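Local coordinates for 14L protein (Yaba-like disease virus, PDB 4EKX), which probably binds and sequesters host interleukin-18, as a viral interleukin-18-binding protein with an immunoglobulin-like beta-sandwich fold, at residues Lys41-Thr44 / Val45-Pro49; Lys14-Ser17 / Lys18-Leu21. The protein carries 2 engineered substitutions. All blocks are in the same frame, centred on the assembly; numbering follows the deposited sequence.

Contact 1. Residues Lys41-Thr44 / Val45-Pro49; sequences KNKT and VDQLP
Thr44 and Gln47 close a turn: Gln47 N donates to Thr44 O at 3.0 Å, and Val45 and Asp46 between them have helical backbone angles. Leu48 N then bonds to Val45 O at 3.1 Å, making one short 3-10 turn right after strand 43-44. The side chain of Gln47 folds back over the start of this turn, and its OE1 accepts two donors from one residue. Thr44 OG1 comes in the carbonyl plane on a lone pair, at 3.0 Å from Gln47 OE1, whereas Thr44 N, 2.9 Å from the same oxygen, lies 41° above that plane. Thr44 OG1 sits between its own N and carbonyl carbon (chi1 67°), which lets hydroxyl and amide converge on the one acceptor. These two bonds should fix the rotation of the amide, whose NE2 donates to a water that in turn donates to Asn42 O. Lys43 supplies the apolar part: its CB meets Leu48 CD2 at 4.0 Å, and its CD lies against Gln47, the two side chains crossing at about a right angle. A chain of another protein brings aromatic packing to Thr44, Asp46 and Gln47, and a basic side chain of it forms a salt bridge with Asp46 OD2. Side-chain and backbone bonds together mark a 3-10 turn ending an edge strand, presented at a binding surface.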
loop_
_atom_site.group_PDB
_atom_site.type_symbol
_atom_site.label_atom_id
_atom_site.label_comp_id
_atom_site.label_asym_id
_atom_site.label_seq_id
_atom_site.Cartn_x
_atom_site.Cartn_y
_atom_site.Cartn_z
ATOM N N LYS D 41 12.099 22.891 -8.692
ATOM C CA LYS D 41 13.543 22.763 -8.850
ATOM C C LYS D 41 14.304 22.310 -7.605
ATOM O O LYS D 41 15.215 21.487 -7.710
ATOM C CB LYS D 41 14.146 24.065 -9.381
ATOM C CG LYS D 41 14.203 24.132 -10.899
ATOM N N ASN D 42 13.963 22.844 -6.436
ATOM C CA ASN D 42 14.838 22.631 -5.278
ATOM C C ASN D 42 14.222 22.747 -3.887
ATOM O O ASN D 42 14.946 22.917 -2.901
ATOM C CB ASN D 42 16.053 23.560 -5.384
ATOM C CG ASN D 42 15.665 25.029 -5.418
ATOM O OD1 ASN D 42 14.519 25.393 -5.123
ATOM N ND2 ASN D 42 16.621 25.884 -5.763
ATOM N N LYS D 43 12.898 22.677 -3.795
ATOM C CA LYS D 43 12.254 22.720 -2.490
ATOM C C LYS D 43 11.817 21.343 -1.984
ATOM O O LYS D 43 10.982 20.691 -2.598
ATOM C CB LYS D 43 11.047 23.673 -2.561
ATOM C CG LYS D 43 11.410 25.093 -2.978
ATOM C CD LYS D 43 12.243 25.779 -1.916
ATOM C CE LYS D 43 12.484 27.251 -2.251
ATOM N NZ LYS D 43 13.019 27.446 -3.634
ATOM N N THR D 44 12.397 20.895 -0.874
ATOM C CA THR D 44 11.801 19.789 -0.147
ATOM C C THR D 44 10.513 20.323 0.464
ATOM O O THR D 44 10.340 21.542 0.597
ATOM C CB THR D 44 12.692 19.262 0.983
ATOM O OG1 THR D 44 12.818 20.256 2.007
ATOM C CG2 THR D 44 14.066 18.872 0.445
ATOM N N VAL D 45 9.630 19.410 0.855
ATOM C CA VAL D 45 8.337 19.785 1.427
ATOM C C VAL D 45 8.537 20.595 2.711
ATOM O O VAL D 45 7.771 21.511 3.004
ATOM C CB VAL D 45 7.462 18.529 1.674
ATOM C CG1 VAL D 45 6.129 18.900 2.332
ATOM C CG2 VAL D 45 7.204 17.816 0.350
ATOM N N ASP D 46 9.591 20.271 3.453
ATOM C CA ASP D 46 9.939 20.974 4.687
ATOM C C ASP D 46 10.139 22.470 4.460
ATOM O O ASP D 46 9.941 23.282 5.368
ATOM C CB ASP D 46 11.234 20.394 5.276
ATOM C CG ASP D 46 11.179 18.879 5.424
ATOM O OD1 ASP D 46 11.252 18.391 6.571
ATOM O OD2 ASP D 46 11.040 18.180 4.395
ATOM N N GLN D 47 10.533 22.833 3.246
ATOM C CA GLN D 47 10.862 24.233 2.947
ATOM C C GLN D 47 9.676 25.086 2.498
ATOM O O GLN D 47 9.766 26.319 2.447
ATOM C CB GLN D 47 11.960 24.285 1.892
ATOM C CG GLN D 47 13.280 23.709 2.365
ATOM C CD GLN D 47 14.237 23.512 1.215
ATOM O OE1 GLN D 47 14.310 22.423 0.643
ATOM N NE2 GLN D 47 14.956 24.575 0.849
ATOM N N LEU D 48 8.564 24.436 2.181
ATOM C CA LEU D 48 7.380 25.153 1.697
ATOM C C LEU D 48 6.693 25.975 2.785
ATOM O O LEU D 48 6.720 25.619 3.963
ATOM C CB LEU D 48 6.379 24.165 1.091
ATOM C CG LEU D 48 6.951 23.323 -0.050
ATOM C CD1 LEU D 48 5.934 22.290 -0.508
ATOM C CD2 LEU D 48 7.349 24.244 -1.194
ATOM N N PRO D 49 6.060 27.082 2.388
ATOM C CA PRO D 49 5.317 27.865 3.379
ATOM C C PRO D 49 4.152 27.037 3.923
ATOM O O PRO D 49 3.739 26.060 3.295
ATOM C CB PRO D 49 4.827 29.077 2.579
ATOM C CG PRO D 49 4.778 28.615 1.162
ATOM C CD PRO D 49 5.845 27.551 1.008
HETATM O O HOH W 1 16.273 25.105 -1.967
#

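Contact 2. Residues Lys14-Ser17 / Lys18-Leu21; sequences KETS and KVVL
Thr16 OG1 lies 2.9 Å from Lys18 O, close enough for a weak hydrogen bond only. The hydroxyl reaches forward along the chain because OG1 stands between the backbone N and carbonyl carbon of Thr16 (chi1 57°), a rotamer that sets it beside the carbonyl two residues on.

The backbone makes the bend that allows this. Ser17 has helical angles (phi -64°, psi -32°) while Lys18 is already extended, and Thr16 CA and Val19 CA come within 5.7 Å. No backbone bond closes the turn: Thr16 O and Val19 N stay 4.2 Å apart. On both counts Thr16-Val19 fits a type VIII beta turn.

Inside the bend one methyl, Val19 CG2, makes the contacts of Val19 with the loop. It comes up against the backbone there, 3.5 Å from Thr16 O and 3.6 Å from Thr16 N, and reaches Glu15 as well, at 4.1 Å from Glu15 CA and 4.2 Å from Glu15 CG. It is thus laid across the Glu15-Thr16 backbone, while the extended chain of Lys18 leads off from the turn and touches Ile76 of the adjoining strand.

Val19 is buried, with Trp110, Ile80 and Pro12 also against it, and Glu15 OE2 makes a salt bridge with Arg85. Across the subunit boundary, Thr16 packs on Asn8 of the second subunit, and Val20 O accepts a hydrogen bond from His10 NE2 of that subunit. The arrangement is a turn leading into strand 18-26, at the end of the loop that joins it to its antiparallel neighbour 6-12, as between consecutive strands of an immunoglobulin-like sheet.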
loop_
_atom_site.group_PDB
_atom_site.type_symbol
_atom_site.label_atom_id
_atom_site.label_comp_id
_atom_site.label_asym_id
_atom_site.label_seq_id
_atom_site.Cartn_x
_atom_site.Cartn_y
_atom_site.Cartn_z
ATOM N N LYS D 14 -7.012 9.622 -11.670
ATOM C CA LYS D 14 -7.872 10.795 -11.636
ATOM C C LYS D 14 -7.622 11.631 -10.395
ATOM O O LYS D 14 -7.243 11.118 -9.342
ATOM C CB LYS D 14 -9.348 10.395 -11.705
ATOM C CG LYS D 14 -9.813 9.517 -10.554
ATOM C CD LYS D 14 -11.250 9.061 -10.779
ATOM C CE LYS D 14 -11.648 7.952 -9.816
ATOM N NZ LYS D 14 -11.766 8.424 -8.410
ATOM N N GLU D 15 -7.823 12.933 -10.536
ATOM C CA GLU D 15 -7.741 13.836 -9.407
ATOM C C GLU D 15 -8.936 13.626 -8.468
ATOM O O GLU D 15 -10.069 13.398 -8.919
ATOM C CB GLU D 15 -7.711 15.284 -9.906
ATOM C CG GLU D 15 -7.773 16.309 -8.803
ATOM C CD GLU D 15 -7.671 17.736 -9.314
ATOM O OE1 GLU D 15 -7.563 17.947 -10.542
ATOM O OE2 GLU D 15 -7.699 18.646 -8.471
ATOM N N THR D 16 -8.667 13.700 -7.165
ATOM C CA THR D 16 -9.698 13.738 -6.131
ATOM C C THR D 16 -9.364 14.845 -5.133
ATOM O O THR D 16 -8.355 15.541 -5.288
ATOM C CB THR D 16 -9.835 12.386 -5.391
ATOM O OG1 THR D 16 -8.574 12.014 -4.829
ATOM C CG2 THR D 16 -10.308 11.287 -6.347
ATOM N N SER D 17 -10.202 15.010 -4.111
ATOM C CA SER D 17 -10.014 16.095 -3.140
ATOM C C SER D 17 -8.709 15.922 -2.376
ATOM O O SER D 17 -8.056 16.894 -1.994
ATOM C CB SER D 17 -11.178 16.145 -2.153
ATOM O OG SER D 17 -11.192 14.984 -1.340
ATOM N N LYS D 18 -8.325 14.670 -2.165
ATOM C CA LYS D 18 -7.057 14.338 -1.533
ATOM C C LYS D 18 -6.283 13.410 -2.452
ATOM O O LYS D 18 -6.673 12.269 -2.650
ATOM C CB LYS D 18 -7.301 13.657 -0.193
ATOM C CG LYS D 18 -6.049 13.161 0.503
ATOM C CD LYS D 18 -6.350 12.789 1.940
ATOM C CE LYS D 18 -5.215 12.002 2.560
ATOM N NZ LYS D 18 -5.608 11.409 3.867
ATOM N N VAL D 19 -5.198 13.910 -3.027
ATOM C CA VAL D 19 -4.412 13.141 -3.999
ATOM C C VAL D 19 -3.133 12.622 -3.355
ATOM O O VAL D 19 -2.391 13.377 -2.744
ATOM C CB VAL D 19 -4.052 14.007 -5.240
ATOM C CG1 VAL D 19 -2.896 13.408 -6.024
ATOM C CG2 VAL D 19 -5.291 14.193 -6.137
ATOM N N VAL D 20 -2.876 11.324 -3.495
ATOM C CA VAL D 20 -1.671 10.739 -2.914
ATOM C C VAL D 20 -0.783 10.160 -4.004
ATOM O O VAL D 20 -1.250 9.373 -4.825
ATOM C CB VAL D 20 -2.013 9.597 -1.935
ATOM C CG1 VAL D 20 -0.729 8.988 -1.361
ATOM C CG2 VAL D 20 -2.920 10.104 -0.822
ATOM N N LEU D 21 0.480 10.586 -4.018
ATOM C CA LEU D 21 1.489 10.001 -4.892
ATOM C C LEU D 21 2.385 9.163 -4.021
ATOM O O LEU D 21 2.807 9.605 -2.951
ATOM C CB LEU D 21 2.327 11.079 -5.578
ATOM C CG LEU D 21 1.524 12.297 -6.088
ATOM C CD1 LEU D 21 2.446 13.246 -6.840
ATOM C CD2 LEU D 21 0.356 11.858 -6.969
#

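How the contacts relate
Contact 2 comes first along the chain and is complete well before contact 1 begins. Their centres are 20 Å apart and their nearest atoms about 10 Å, so they do not touch. Each belongs to a different four-stranded antiparallel sheet: contact 2 lies at the entry to strand 18-26, paired with 6-12 and 72-78, while contact 1 takes in the short strand 43-44, an outermost strand of the sheet that also holds 34-39, 89-94 and 100-104, and the turn after it. The Cys23-Cys91 disulfide joins the two sheets. Their outside partners differ too: contact 1 meets a chain of another protein, probably interleukin-18, and contact 2 the second copy of this one, so one small sandwich serves two interfaces.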